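Local coordinates for methyltransferase (Pyrococcus horikoshii, PDB 1IXK), which probably transfers methyl groups from S-adenosyl-L-methionine to the C5 position of cytidines in RNA, at residues 22-25 / 26-30; 279-283 / 284-288; 257-260 / 261-265. All blocks are in the same frame, centred on the assembly; numbering follows the deposited sequence.

How the interactions relate
All three contacts are local, and they follow one another along the chain. None nests in or crosses another. Interaction 1 (22-30) comes first and finishes helix 18-28 in the N-terminal part. Interaction 3 (257-265) lies much further on, at the end of helix 255-264 of the methyltransferase fold. Interaction 2 (279-288) is last and closes a surface loop between strands 276-277 and 295-297. That loop is the middle piece in space. Pro282 packs on Leu27 of interaction 1, Phe283 on both Arg23 and Leu27, and Ser288 meets Gln259 of interaction 3. Interactions 1 and 3 do not touch; their nearest atoms are about 11 Å apart.

Interaction 1 (22-25 / 26-30); sequences DRYF and QLWGE
Trp28 N donates to Tyr24 O at 2.9 Å, with an angle of 157° at the hydrogen. Leu27 N bonds to Arg23 O at 3.0 Å and makes a second, weak bond to Tyr24 O. Tyr24 O therefore takes two donors, one good and one weak. Gly29 N reaches Phe25 O at 2.7 Å. Here helix 18-28 ends. Gly29 leaves it with positive phi, which suits a glycine.

The side chains of Tyr24 and Trp28 lie next to each other, one helical turn apart, and point the same way. Trp28 CZ3 comes within 3.4 Å of Tyr24 CD1, and the ring planes meet obliquely at 39°. Phe25 is turned differently. Its CG is anti to the backbone N (chi1 -180°), which brings one ring face to Gly29 CA. This is a CH-pi contact, 4.1 Å from Gly29 CA to the Phe25 ring centroid.

The polar ends find partners elsewhere in the chain: Tyr24 OH hydrogen-bonds to Glu250, Trp28 NE1 bonds to Tyr298 OH, and Arg23 forms salt bridges with Glu250 and Glu252. Helix 31-38 packs on Tyr24 through Ala32 and on Trp28 through Ile35. Met7 of helix 5-13 touches Phe25, and helix 215-235 meets Arg23.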
ATOM      1  N   ASP A  22       1.551  25.399  -4.954  1.00 19.58           N
ATOM      2  CA  ASP A  22       2.622  26.005  -4.168  1.00 19.97           C
ATOM      3  C   ASP A  22       3.215  24.977  -3.209  1.00 17.74           C
ATOM      4  O   ASP A  22       4.424  24.943  -3.002  1.00 17.30           O
ATOM      5  CB  ASP A  22       2.109  27.217  -3.382  1.00 22.57           C
ATOM      6  CG  ASP A  22       1.876  28.440  -4.268  1.00 26.47           C
ATOM      7  OD1 ASP A  22       2.579  28.585  -5.292  1.00 24.97           O
ATOM      8  OD2 ASP A  22       1.005  29.267  -3.929  1.00 27.13           O
ATOM      9  N   ARG A  23       2.363  24.140  -2.626  1.00 17.77           N
ATOM     10  CA  ARG A  23       2.833  23.108  -1.710  1.00 17.04           C
ATOM     11  C   ARG A  23       3.759  22.121  -2.426  1.00 17.68           C
ATOM     12  O   ARG A  23       4.862  21.834  -1.953  1.00 16.21           O
ATOM     13  CB  ARG A  23       1.644  22.356  -1.101  1.00 17.02           C
ATOM     14  CG  ARG A  23       1.019  23.044   0.113  1.00 17.10           C
ATOM     15  CD  ARG A  23      -0.345  22.451   0.467  1.00 17.16           C
ATOM     16  NE  ARG A  23      -0.315  21.018   0.763  1.00 17.66           N
ATOM     17  CZ  ARG A  23      -0.021  20.490   1.950  1.00 18.49           C
ATOM     18  NH1 ARG A  23       0.278  21.277   2.978  1.00 15.45           N
ATOM     19  NH2 ARG A  23      -0.035  19.171   2.112  1.00 14.15           N
ATOM     20  N   TYR A  24       3.323  21.608  -3.573  1.00 16.68           N
ATOM     21  CA  TYR A  24       4.145  20.652  -4.302  1.00 18.77           C
ATOM     22  C   TYR A  24       5.472  21.247  -4.750  1.00 16.08           C
ATOM     23  O   TYR A  24       6.490  20.564  -4.721  1.00 15.58           O
ATOM     24  CB  TYR A  24       3.377  20.069  -5.496  1.00 21.91           C
ATOM     25  CG  TYR A  24       2.179  19.241  -5.072  1.00 25.86           C
ATOM     26  CD1 TYR A  24       2.158  18.602  -3.829  1.00 27.10           C
ATOM     27  CD2 TYR A  24       1.070  19.098  -5.901  1.00 28.38           C
ATOM     28  CE1 TYR A  24       1.065  17.847  -3.421  1.00 26.82           C
ATOM     29  CE2 TYR A  24      -0.033  18.341  -5.502  1.00 29.64           C
ATOM     30  CZ  TYR A  24      -0.027  17.719  -4.260  1.00 30.47           C
ATOM     31  OH  TYR A  24      -1.110  16.969  -3.855  1.00 31.25           O
ATOM     32  N   PHE A  25       5.472  22.514  -5.155  1.00 16.98           N
ATOM     33  CA  PHE A  25       6.718  23.147  -5.575  1.00 18.68           C
ATOM     34  C   PHE A  25       7.649  23.331  -4.369  1.00 18.24           C
ATOM     35  O   PHE A  25       8.864  23.221  -4.496  1.00 18.48           O
ATOM     36  CB  PHE A  25       6.443  24.496  -6.248  1.00 22.12           C
ATOM     37  CG  PHE A  25       7.687  25.204  -6.711  1.00 26.90           C
ATOM     38  CD1 PHE A  25       8.347  26.106  -5.877  1.00 29.11           C
ATOM     39  CD2 PHE A  25       8.223  24.942  -7.968  1.00 28.35           C
ATOM     40  CE1 PHE A  25       9.525  26.734  -6.290  1.00 29.60           C
ATOM     41  CE2 PHE A  25       9.401  25.566  -8.388  1.00 29.68           C
ATOM     42  CZ  PHE A  25      10.052  26.463  -7.547  1.00 29.10           C
ATOM     43  N   GLN A  26       7.078  23.600  -3.199  1.00 19.24           N
ATOM     44  CA  GLN A  26       7.886  23.766  -1.991  1.00 20.58           C
ATOM     45  C   GLN A  26       8.498  22.440  -1.547  1.00 20.82           C
ATOM     46  O   GLN A  26       9.561  22.407  -0.922  1.00 18.54           O
ATOM     47  CB  GLN A  26       7.036  24.327  -0.855  1.00 24.85           C
ATOM     48  CG  GLN A  26       6.437  25.682  -1.150  1.00 29.28           C
ATOM     49  CD  GLN A  26       5.646  26.226   0.015  1.00 33.85           C
ATOM     50  OE1 GLN A  26       4.778  25.546   0.560  1.00 36.60           O
ATOM     51  NE2 GLN A  26       5.937  27.462   0.402  1.00 36.20           N
ATOM     52  N   LEU A  27       7.824  21.343  -1.876  1.00 19.46           N
ATOM     53  CA  LEU A  27       8.299  20.023  -1.495  1.00 20.09           C
ATOM     54  C   LEU A  27       9.288  19.422  -2.484  1.00 21.09           C
ATOM     55  O   LEU A  27      10.273  18.800  -2.080  1.00 22.77           O
ATOM     56  CB  LEU A  27       7.108  19.072  -1.322  1.00 18.19           C
ATOM     57  CG  LEU A  27       6.200  19.362  -0.121  1.00 18.95           C
ATOM     58  CD1 LEU A  27       4.932  18.528  -0.204  1.00 16.21           C
ATOM     59  CD2 LEU A  27       6.961  19.066   1.168  1.00 17.16           C
ATOM     60  N   TRP A  28       9.042  19.622  -3.776  1.00 19.99           N
ATOM     61  CA  TRP A  28       9.903  19.033  -4.796  1.00 20.89           C
ATOM     62  C   TRP A  28      10.489  19.986  -5.838  1.00 21.75           C
ATOM     63  O   TRP A  28      11.194  19.545  -6.745  1.00 21.99           O
ATOM     64  CB  TRP A  28       9.137  17.907  -5.503  1.00 19.38           C
ATOM     65  CG  TRP A  28       8.667  16.834  -4.557  1.00 18.99           C
ATOM     66  CD1 TRP A  28       9.441  15.918  -3.910  1.00 19.75           C
ATOM     67  CD2 TRP A  28       7.322  16.611  -4.106  1.00 19.27           C
ATOM     68  NE1 TRP A  28       8.667  15.137  -3.085  1.00 19.06           N
ATOM     69  CE2 TRP A  28       7.361  15.539  -3.191  1.00 19.84           C
ATOM     70  CE3 TRP A  28       6.088  17.208  -4.397  1.00 19.50           C
ATOM     71  CZ2 TRP A  28       6.214  15.058  -2.546  1.00 19.21           C
ATOM     72  CZ3 TRP A  28       4.948  16.734  -3.758  1.00 18.00           C
ATOM     73  CH2 TRP A  28       5.018  15.664  -2.848  1.00 19.33           C
ATOM     74  N   GLY A  29      10.208  21.280  -5.716  1.00 22.39           N
ATOM     75  CA  GLY A  29      10.738  22.229  -6.681  1.00 23.07           C
ATOM     76  C   GLY A  29      10.250  21.935  -8.087  1.00 24.17           C
ATOM     77  O   GLY A  29       9.103  21.532  -8.273  1.00 23.33           O
ATOM     78  N   GLU A  30      11.119  22.121  -9.079  1.00 26.07           N
ATOM     79  CA  GLU A  30      10.749  21.878 -10.475  1.00 28.45           C
ATOM     80  C   GLU A  30      10.263  20.456 -10.753  1.00 26.74           C
ATOM     81  O   GLU A  30       9.519  20.228 -11.707  1.00 25.38           O
ATOM     82  CB  GLU A  30      11.918  22.212 -11.412  1.00 32.62           C
ATOM     83  CG  GLU A  30      13.236  21.520 -11.077  1.00 39.30           C
ATOM     84  CD  GLU A  30      14.058  22.274 -10.043  1.00 43.35           C
ATOM     85  OE1 GLU A  30      13.586  22.444  -8.896  1.00 45.59           O
ATOM     86  OE2 GLU A  30      15.185  22.698 -10.382  1.00 45.62           O
TER

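Interaction 2 (279-283 / 284-288); sequences LTNPF and GIELS
Leu287 turns back over Thr280 and Pro282. Its CB lies 3.6 Å from Thr280 O. CG is anti to the carbonyl carbon (chi1 -58°), and this directs the branch toward the proline, with CG still close to both Thr280 O and Pro282 CD. At the tip, CD1 sits 3.8 Å from Pro282 CD. The same CD1 lies 3.7 Å from Leu279 O, a buried carbonyl oxygen that has no polar partner in the model. The leucine and the proline cross at about a right angle.

The backbone holds this fold-back in place. Leu287 N donates to Thr280 O at 2.8 Å, and the bond is almost straight (171°). Two overlapping beta turns reverse the chain beyond it. In the first, of type II, Gly284 N bonds to Asn281 O at 3.1 Å. In the second, of type I', Ile285 N bonds to Pro282 O at 3.0 Å. Gly284 has backbone angles that would jam a CB against Phe283 O. On the exposed side, the side chains of Asn281 and Glu286 run alongside each other, with Asn281 ND2 2.6 Å from Glu286 OE2 and the amide and carboxylate planes 45° apart.

An alanine in place of Pro282 would lack CG and CD, would probably leave a gap beside Leu287 CD1, and would be likely to free the backbone at the start of the turns.

The loop lies between two helices. Phe283 packs on Arg23, Gln26 and Leu27 of helix 18-28. Pro282 touches Leu27 there and Phe256 of helix 255-264, while Leu287 rests on Glu255 and Gln259 of that second helix.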
ATOM      1  N   LEU A 279      10.500  12.194   3.321  1.00 12.66           N
ATOM      2  CA  LEU A 279      10.908  13.580   3.529  1.00 13.60           C
ATOM      3  C   LEU A 279      11.186  13.898   4.998  1.00 13.28           C
ATOM      4  O   LEU A 279      10.354  13.618   5.858  1.00 14.04           O
ATOM      5  CB  LEU A 279       9.816  14.509   2.994  1.00 13.68           C
ATOM      6  CG  LEU A 279       9.420  14.308   1.528  1.00 15.17           C
ATOM      7  CD1 LEU A 279       8.162  15.116   1.216  1.00 15.81           C
ATOM      8  CD2 LEU A 279      10.564  14.721   0.622  1.00 16.85           C
ATOM      9  N   THR A 280      12.351  14.483   5.288  1.00 14.50           N
ATOM     10  CA  THR A 280      12.684  14.829   6.674  1.00 14.95           C
ATOM     11  C   THR A 280      12.673  16.332   6.933  1.00 15.31           C
ATOM     12  O   THR A 280      12.935  16.774   8.053  1.00 14.01           O
ATOM     13  CB  THR A 280      14.064  14.277   7.103  1.00 16.09           C
ATOM     14  OG1 THR A 280      15.081  14.830   6.267  1.00 17.94           O
ATOM     15  CG2 THR A 280      14.088  12.763   7.006  1.00 22.81           C
ATOM     16  N   ASN A 281      12.395  17.118   5.896  1.00 13.73           N
ATOM     17  CA  ASN A 281      12.321  18.570   6.048  1.00 16.30           C
ATOM     18  C   ASN A 281      11.190  19.125   5.181  1.00 14.26           C
ATOM     19  O   ASN A 281      11.368  20.106   4.469  1.00 14.79           O
ATOM     20  CB  ASN A 281      13.642  19.235   5.638  1.00 17.84           C
ATOM     21  CG  ASN A 281      13.745  20.673   6.129  1.00 23.32           C
ATOM     22  OD1 ASN A 281      14.370  21.520   5.491  1.00 26.95           O
ATOM     23  ND2 ASN A 281      13.141  20.947   7.281  1.00 23.68           N
ATOM     24  N   PRO A 282      10.004  18.499   5.232  1.00 13.39           N
ATOM     25  CA  PRO A 282       8.889  18.994   4.417  1.00 15.03           C
ATOM     26  C   PRO A 282       8.440  20.381   4.861  1.00 13.65           C
ATOM     27  O   PRO A 282       8.130  20.589   6.027  1.00 13.39           O
ATOM     28  CB  PRO A 282       7.811  17.939   4.636  1.00 13.64           C
ATOM     29  CG  PRO A 282       8.058  17.524   6.065  1.00 13.93           C
ATOM     30  CD  PRO A 282       9.569  17.388   6.099  1.00 15.65           C
ATOM     31  N   PHE A 283       8.411  21.321   3.922  1.00 16.18           N
ATOM     32  CA  PHE A 283       8.007  22.695   4.207  1.00 15.72           C
ATOM     33  C   PHE A 283       8.950  23.366   5.208  1.00 19.16           C
ATOM     34  O   PHE A 283       8.579  24.345   5.862  1.00 20.18           O
ATOM     35  CB  PHE A 283       6.579  22.733   4.764  1.00 17.02           C
ATOM     36  CG  PHE A 283       5.554  22.055   3.890  1.00 16.08           C
ATOM     37  CD1 PHE A 283       5.392  22.425   2.556  1.00 16.30           C
ATOM     38  CD2 PHE A 283       4.724  21.069   4.416  1.00 15.33           C
ATOM     39  CE1 PHE A 283       4.411  21.824   1.764  1.00 16.39           C
ATOM     40  CE2 PHE A 283       3.741  20.465   3.633  1.00 16.75           C
ATOM     41  CZ  PHE A 283       3.585  20.842   2.306  1.00 15.35           C
ATOM     42  N   GLY A 284      10.166  22.842   5.329  1.00 19.30           N
ATOM     43  CA  GLY A 284      11.129  23.415   6.253  1.00 19.77           C
ATOM     44  C   GLY A 284      10.951  22.930   7.681  1.00 20.76           C
ATOM     45  O   GLY A 284      11.600  23.428   8.601  1.00 19.92           O
ATOM     46  N   ILE A 285      10.057  21.965   7.869  1.00 17.43           N
ATOM     47  CA  ILE A 285       9.795  21.404   9.187  1.00 18.77           C
ATOM     48  C   ILE A 285      10.750  20.242   9.406  1.00 18.50           C
ATOM     49  O   ILE A 285      10.620  19.206   8.759  1.00 17.48           O
ATOM     50  CB  ILE A 285       8.350  20.867   9.289  1.00 18.83           C
ATOM     51  CG1 ILE A 285       7.353  21.965   8.908  1.00 18.25           C
ATOM     52  CG2 ILE A 285       8.092  20.339  10.691  1.00 18.38           C
ATOM     53  CD1 ILE A 285       7.493  23.241   9.713  1.00 20.62           C
ATOM     54  N   GLU A 286      11.702  20.411  10.317  1.00 18.93           N
ATOM     55  CA  GLU A 286      12.680  19.364  10.598  1.00 20.19           C
ATOM     56  C   GLU A 286      12.115  18.169  11.358  1.00 18.22           C
ATOM     57  O   GLU A 286      11.682  18.288  12.506  1.00 17.51           O
ATOM     58  CB  GLU A 286      13.877  19.940  11.370  1.00 25.57           C
ATOM     59  CG  GLU A 286      15.040  20.398  10.483  1.00 35.17           C
ATOM     60  CD  GLU A 286      15.002  21.878  10.137  1.00 39.70           C
ATOM     61  OE1 GLU A 286      15.239  22.711  11.044  1.00 42.24           O
ATOM     62  OE2 GLU A 286      14.740  22.211   8.960  1.00 42.06           O
ATOM     63  N   LEU A 287      12.135  17.010  10.707  1.00 15.00           N
ATOM     64  CA  LEU A 287      11.644  15.780  11.304  1.00 12.12           C
ATOM     65  C   LEU A 287      12.829  14.910  11.703  1.00 12.96           C
ATOM     66  O   LEU A 287      13.964  15.193  11.327  1.00 12.79           O
ATOM     67  CB  LEU A 287      10.759  15.026  10.307  1.00 11.60           C
ATOM     68  CG  LEU A 287       9.550  15.814   9.794  1.00 12.38           C
ATOM     69  CD1 LEU A 287       8.701  14.926   8.878  1.00 12.51           C
ATOM     70  CD2 LEU A 287       8.725  16.302  10.981  1.00 12.14           C
ATOM     71  N   SER A 288      12.560  13.853  12.459  1.00 12.22           N
ATOM     72  CA  SER A 288      13.615  12.949  12.906  1.00 16.62           C
ATOM     73  C   SER A 288      14.310  12.293  11.716  1.00 15.64           C
ATOM     74  O   SER A 288      13.656  11.881  10.758  1.00 14.65           O
ATOM     75  CB  SER A 288      13.030  11.866  13.809  1.00 16.79           C
ATOM     76  OG  SER A 288      12.356  12.440  14.917  1.00 25.78           O
TER

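Interaction 3 (257-260 / 261-265); sequences VIQW and ALDNF
The last turns of helix 255-264 carry this contact, between Gln259 and Trp260 and the residues three to five positions on. Gln259 NE2 donates to Asp263 OD1 at 2.9 Å. The carboxylate oxygen lies near the amide plane of Gln259, but the donor stands above the carboxylate plane. The other end of the amide, Gln259 OE1, accepts from Ser288 N, so the side chain is held at both ends.

Trp260 has CG anti to the backbone N (chi1 171°), which lays its ring along the helix toward the C-terminal end. Asn264 CB sits over one face, 4.0 Å from the centroid of the Trp260 five-membered ring, a CH-pi contact. The Asn264 amide is nearly parallel to that ring, with the planes 16° apart. Phe265 adds a T-shaped contact: its edge meets the Trp260 face, with Phe265 CE1 3.7 Å from Trp260 CH2 and the planes at 84°.

Trp260 and Phe265 also touch helix 215-235. Val257 and Ile258 face Tyr244 of the sheet. Helix 255-264 joins strand 240-246 to the parallel strand 267-270, with strand 307-314 antiparallel between them. This is the beta-alpha-beta crossover and reversed final strand of class I, Rossmann-like methyltransferases.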
ATOM      1  N   VAL A 257       2.411  11.871  10.401  1.00  9.23           N
ATOM      2  CA  VAL A 257       1.772  10.838  11.202  1.00  9.63           C
ATOM      3  C   VAL A 257       2.835   9.944  11.821  1.00  9.12           C
ATOM      4  O   VAL A 257       2.735   9.564  12.992  1.00  8.92           O
ATOM      5  CB  VAL A 257       0.820   9.976  10.348  1.00 10.20           C
ATOM      6  CG1 VAL A 257       0.238   8.846  11.190  1.00 11.99           C
ATOM      7  CG2 VAL A 257      -0.291  10.843   9.782  1.00 10.97           C
ATOM      8  N   ILE A 258       3.854   9.609  11.034  1.00  9.41           N
ATOM      9  CA  ILE A 258       4.939   8.763  11.528  1.00  8.99           C
ATOM     10  C   ILE A 258       5.738   9.486  12.622  1.00  8.00           C
ATOM     11  O   ILE A 258       6.096   8.878  13.630  1.00  9.21           O
ATOM     12  CB  ILE A 258       5.879   8.330  10.374  1.00 10.87           C
ATOM     13  CG1 ILE A 258       5.078   7.531   9.341  1.00  9.76           C
ATOM     14  CG2 ILE A 258       7.011   7.452  10.905  1.00 11.07           C
ATOM     15  CD1 ILE A 258       4.294   6.392   9.944  1.00 11.32           C
ATOM     16  N   GLN A 259       6.015  10.774  12.429  1.00  9.51           N
ATOM     17  CA  GLN A 259       6.745  11.526  13.447  1.00 11.39           C
ATOM     18  C   GLN A 259       5.920  11.542  14.735  1.00 11.92           C
ATOM     19  O   GLN A 259       6.452  11.385  15.839  1.00 12.93           O
ATOM     20  CB  GLN A 259       6.999  12.965  13.002  1.00 12.58           C
ATOM     21  CG  GLN A 259       7.789  13.764  14.039  1.00 12.54           C
ATOM     22  CD  GLN A 259       9.207  13.249  14.207  1.00 16.04           C
ATOM     23  OE1 GLN A 259      10.021  13.350  13.298  1.00 16.76           O
ATOM     24  NE2 GLN A 259       9.503  12.687  15.368  1.00 18.09           N
ATOM     25  N   TRP A 260       4.615  11.737  14.586  1.00 11.29           N
ATOM     26  CA  TRP A 260       3.729  11.757  15.738  1.00 11.90           C
ATOM     27  C   TRP A 260       3.807  10.418  16.466  1.00 11.83           C
ATOM     28  O   TRP A 260       3.883  10.375  17.691  1.00 13.14           O
ATOM     29  CB  TRP A 260       2.285  12.026  15.306  1.00 10.60           C
ATOM     30  CG  TRP A 260       1.310  11.833  16.424  1.00 12.22           C
ATOM     31  CD1 TRP A 260       1.177  12.609  17.545  1.00 12.78           C
ATOM     32  CD2 TRP A 260       0.361  10.774  16.554  1.00 11.94           C
ATOM     33  NE1 TRP A 260       0.199  12.095  18.365  1.00 12.69           N
ATOM     34  CE2 TRP A 260      -0.319  10.968  17.781  1.00 13.93           C
ATOM     35  CE3 TRP A 260       0.014   9.676  15.754  1.00 14.05           C
ATOM     36  CZ2 TRP A 260      -1.324  10.106  18.225  1.00 16.89           C
ATOM     37  CZ3 TRP A 260      -0.986   8.817  16.196  1.00 17.78           C
ATOM     38  CH2 TRP A 260      -1.643   9.039  17.422  1.00 17.77           C
ATOM     39  N   ALA A 261       3.800   9.323  15.713  1.00 11.31           N
ATOM     40  CA  ALA A 261       3.868   7.995  16.319  1.00 11.47           C
ATOM     41  C   ALA A 261       5.179   7.801  17.080  1.00 10.74           C
ATOM     42  O   ALA A 261       5.189   7.244  18.178  1.00 11.51           O
ATOM     43  CB  ALA A 261       3.725   6.920  15.247  1.00 10.39           C
ATOM     44  N   LEU A 262       6.281   8.252  16.490  1.00 12.71           N
ATOM     45  CA  LEU A 262       7.585   8.126  17.129  1.00 12.84           C
ATOM     46  C   LEU A 262       7.619   8.942  18.423  1.00 13.32           C
ATOM     47  O   LEU A 262       8.238   8.530  19.402  1.00 13.74           O
ATOM     48  CB  LEU A 262       8.692   8.614  16.185  1.00 11.92           C
ATOM     49  CG  LEU A 262       8.988   7.786  14.928  1.00 13.97           C
ATOM     50  CD1 LEU A 262       9.916   8.572  14.011  1.00 12.70           C
ATOM     51  CD2 LEU A 262       9.615   6.458  15.316  1.00 14.49           C
ATOM     52  N   ASP A 263       6.950  10.091  18.426  1.00 12.98           N
ATOM     53  CA  ASP A 263       6.916  10.959  19.613  1.00 15.40           C
ATOM     54  C   ASP A 263       5.911  10.482  20.647  1.00 17.03           C
ATOM     55  O   ASP A 263       6.098  10.665  21.852  1.00 17.08           O
ATOM     56  CB  ASP A 263       6.506  12.396  19.257  1.00 16.93           C
ATOM     57  CG  ASP A 263       7.457  13.077  18.302  1.00 19.55           C
ATOM     58  OD1 ASP A 263       8.607  12.622  18.160  1.00 19.03           O
ATOM     59  OD2 ASP A 263       7.042  14.096  17.704  1.00 18.86           O
ATOM     60  N   ASN A 264       4.833   9.878  20.170  1.00 15.41           N
ATOM     61  CA  ASN A 264       3.758   9.446  21.047  1.00 18.54           C
ATOM     62  C   ASN A 264       3.807   8.016  21.591  1.00 18.40           C
ATOM     63  O   ASN A 264       3.284   7.752  22.674  1.00 18.92           O
ATOM     64  CB  ASN A 264       2.431   9.680  20.326  1.00 20.34           C
ATOM     65  CG  ASN A 264       1.273   9.800  21.276  1.00 23.57           C
ATOM     66  OD1 ASN A 264       1.212  10.735  22.074  1.00 21.87           O
ATOM     67  ND2 ASN A 264       0.345   8.846  21.206  1.00 21.75           N
ATOM     68  N   PHE A 265       4.424   7.092  20.860  1.00 17.66           N
ATOM     69  CA  PHE A 265       4.480   5.706  21.321  1.00 14.18           C
ATOM     70  C   PHE A 265       5.896   5.163  21.455  1.00 15.27           C
ATOM     71  O   PHE A 265       6.855   5.787  21.017  1.00 17.17           O
ATOM     72  CB  PHE A 265       3.695   4.799  20.374  1.00 16.58           C
ATOM     73  CG  PHE A 265       2.299   5.282  20.090  1.00 17.02           C
ATOM     74  CD1 PHE A 265       2.028   6.029  18.954  1.00 18.66           C
ATOM     75  CD2 PHE A 265       1.260   4.982  20.962  1.00 19.06           C
ATOM     76  CE1 PHE A 265       0.734   6.477  18.683  1.00 20.07           C
ATOM     77  CE2 PHE A 265      -0.036   5.423  20.704  1.00 20.70           C
ATOM     78  CZ  PHE A 265      -0.298   6.171  19.559  1.00 21.20           C
TER